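PDB 4BQN: capsular polysaccharide biosynthesis protein from Burkholderia pseudomallei, which binds coenzyme A and is probably an acetyltransferase acting in the biosynthesis of the capsular polysaccharide. Local coordinates for residues A[16-21]-A[232-237]. The protein carries 1 engineered substitution. Sequence-based numbering, arbitrary orientation.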
loop_
_atom_site.group_PDB
_atom_site.type_symbol
_atom_site.label_atom_id
_atom_site.label_comp_id
_atom_site.label_asym_id
_atom_site.label_seq_id
_atom_site.Cartn_x
_atom_site.Cartn_y
_atom_site.Cartn_z
ATOM N N ALA A 16 -9.072 -2.577 2.151
ATOM C CA ALA A 16 -10.251 -2.928 2.932
ATOM C C ALA A 16 -11.089 -4.049 2.289
ATOM O O ALA A 16 -11.334 -5.060 2.945
ATOM C CB ALA A 16 -11.051 -1.686 3.305
ATOM N N PRO A 17 -11.483 -3.924 1.002
ATOM C CA PRO A 17 -12.187 -5.047 0.386
ATOM C C PRO A 17 -11.318 -6.318 0.366
ATOM O O PRO A 17 -11.842 -7.426 0.519
ATOM C CB PRO A 17 -12.496 -4.518 -1.027
ATOM C CG PRO A 17 -12.617 -3.027 -0.819
ATOM C CD PRO A 17 -11.516 -2.719 0.147
ATOM N N ALA A 18 -10.003 -6.151 0.198
ATOM C CA ALA A 18 -9.088 -7.300 0.190
ATOM C C ALA A 18 -9.081 -7.996 1.544
ATOM O O ALA A 18 -9.123 -9.233 1.606
ATOM C CB ALA A 18 -7.678 -6.870 -0.190
ATOM N N LEU A 19 -9.092 -7.214 2.622
ATOM C CA LEU A 19 -9.150 -7.763 3.975
ATOM C C LEU A 19 -10.469 -8.502 4.223
ATOM O O LEU A 19 -10.456 -9.584 4.799
ATOM C CB LEU A 19 -8.950 -6.620 4.986
ATOM C CG LEU A 19 -9.059 -7.008 6.457
ATOM C CD1 LEU A 19 -8.097 -8.117 6.841
ATOM C CD2 LEU A 19 -8.800 -5.763 7.299
ATOM N N ALA A 20 -11.592 -7.930 3.793
ATOM C CA ALA A 20 -12.880 -8.610 3.925
ATOM C C ALA A 20 -12.873 -9.959 3.188
ATOM O O ALA A 20 -13.372 -10.960 3.706
ATOM C CB ALA A 20 -13.998 -7.725 3.404
ATOM N N LYS A 21 -12.308 -9.980 1.979
ATOM C CA LYS A 21 -12.226 -11.209 1.197
ATOM C C LYS A 21 -11.410 -12.258 1.967
ATOM O O LYS A 21 -11.784 -13.436 2.037
ATOM C CB LYS A 21 -11.609 -10.915 -0.175
ATOM C CG LYS A 21 -11.699 -12.048 -1.186
ATOM C CD LYS A 21 -13.086 -12.176 -1.807
ATOM C CE LYS A 21 -13.321 -11.154 -2.909
ATOM N NZ LYS A 21 -14.692 -11.289 -3.474
ATOM N N ASP A 232 -5.118 -13.886 -3.440
ATOM C CA ASP A 232 -4.033 -12.903 -3.549
ATOM C C ASP A 232 -4.682 -11.650 -4.140
ATOM O O ASP A 232 -4.516 -11.346 -5.340
ATOM C CB ASP A 232 -2.921 -13.469 -4.435
ATOM C CG ASP A 232 -1.604 -12.736 -4.296
ATOM O OD1 ASP A 232 -1.468 -11.827 -3.455
ATOM O OD2 ASP A 232 -0.678 -13.086 -5.051
ATOM N N PRO A 233 -5.467 -10.933 -3.308
ATOM C CA PRO A 233 -6.425 -9.978 -3.883
ATOM C C PRO A 233 -5.831 -8.721 -4.502
ATOM O O PRO A 233 -6.502 -8.091 -5.311
ATOM C CB PRO A 233 -7.326 -9.590 -2.696
ATOM C CG PRO A 233 -7.066 -10.582 -1.637
ATOM C CD PRO A 233 -5.694 -11.148 -1.864
ATOM N N LEU A 234 -4.595 -8.373 -4.149
ATOM C CA LEU A 234 -3.983 -7.133 -4.633
ATOM C C LEU A 234 -2.795 -7.415 -5.549
ATOM O O LEU A 234 -1.755 -6.769 -5.448
ATOM C CB LEU A 234 -3.589 -6.244 -3.452
ATOM C CG LEU A 234 -4.779 -5.811 -2.596
ATOM C CD1 LEU A 234 -4.280 -5.069 -1.378
ATOM C CD2 LEU A 234 -5.749 -4.931 -3.365
ATOM N N ASP A 235 -2.969 -8.374 -6.453
ATOM C CA ASP A 235 -1.881 -8.826 -7.320
ATOM C C ASP A 235 -1.904 -8.228 -8.732
ATOM O O ASP A 235 -1.151 -8.678 -9.599
ATOM C CB ASP A 235 -1.878 -10.359 -7.416
ATOM C CG ASP A 235 -3.057 -10.900 -8.197
ATOM O OD1 ASP A 235 -4.117 -10.245 -8.244
ATOM O OD2 ASP A 235 -2.929 -12.006 -8.758
ATOM N N VAL A 236 -2.743 -7.216 -8.960
ATOM C CA VAL A 236 -2.881 -6.605 -10.286
ATOM C C VAL A 236 -1.538 -6.131 -10.874
ATOM O O VAL A 236 -1.240 -6.380 -12.059
ATOM C CB VAL A 236 -3.917 -5.434 -10.277
ATOM C CG1 VAL A 236 -3.626 -4.374 -9.216
ATOM C CG2 VAL A 236 -4.022 -4.779 -11.652
ATOM N N THR A 237 -0.731 -5.481 -10.043
ATOM C CA THR A 237 0.485 -4.825 -10.486
ATOM C C THR A 237 1.653 -5.251 -9.613
ATOM O O THR A 237 1.551 -5.291 -8.381
ATOM C CB THR A 237 0.278 -3.304 -10.505
ATOM O OG1 THR A 237 -0.626 -3.006 -11.578
ATOM C CG2 THR A 237 1.572 -2.530 -10.693
#
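Leu234 carries its CG anti to its own carbonyl carbon and beside the backbone N (chi1 -62°), which brings that branch point up to the methyl of Ala18; chi2 of 174° sets the turn of the two leucine methyls, with CD1 extended away from CA. Leu234 CG lies 3.9 Å from Ala18 CB, and Leu234 CD1 4.0 Å from it, so the alanine methyl meets the branch point and not one methyl alone. Pro233, whose side chain is tied back into a ring, packs its CB and CG against the same methyl: Pro233 CB stands 3.7 Å from Ala18 CB, and Pro233 CG 4.0 Å. The contact is a worked example of close approach at a small helix residue: the CA atoms of Ala18 and Pro233 are 5.6 Å apart, consistent with a side chain that is only a methyl. It is purely apolar and small, burying 137 Å² in all. The loop takes its shape from a type I turn from Asp232 to Asp235, which places Pro233 and Leu234 at the two central positions. Leu234 also touches Cys14, the residue that can be covalently linked to coenzyme A, and its side chain lies about 5 Å from the bound cofactor at nearest atoms. Helix 15-24 rests with Ala16, Leu19 and Ala20 on strand 6-11 of the parallel sheet, while Met207 of helix 204-217 touches Ala18 and strand 201-202 receives Leu234.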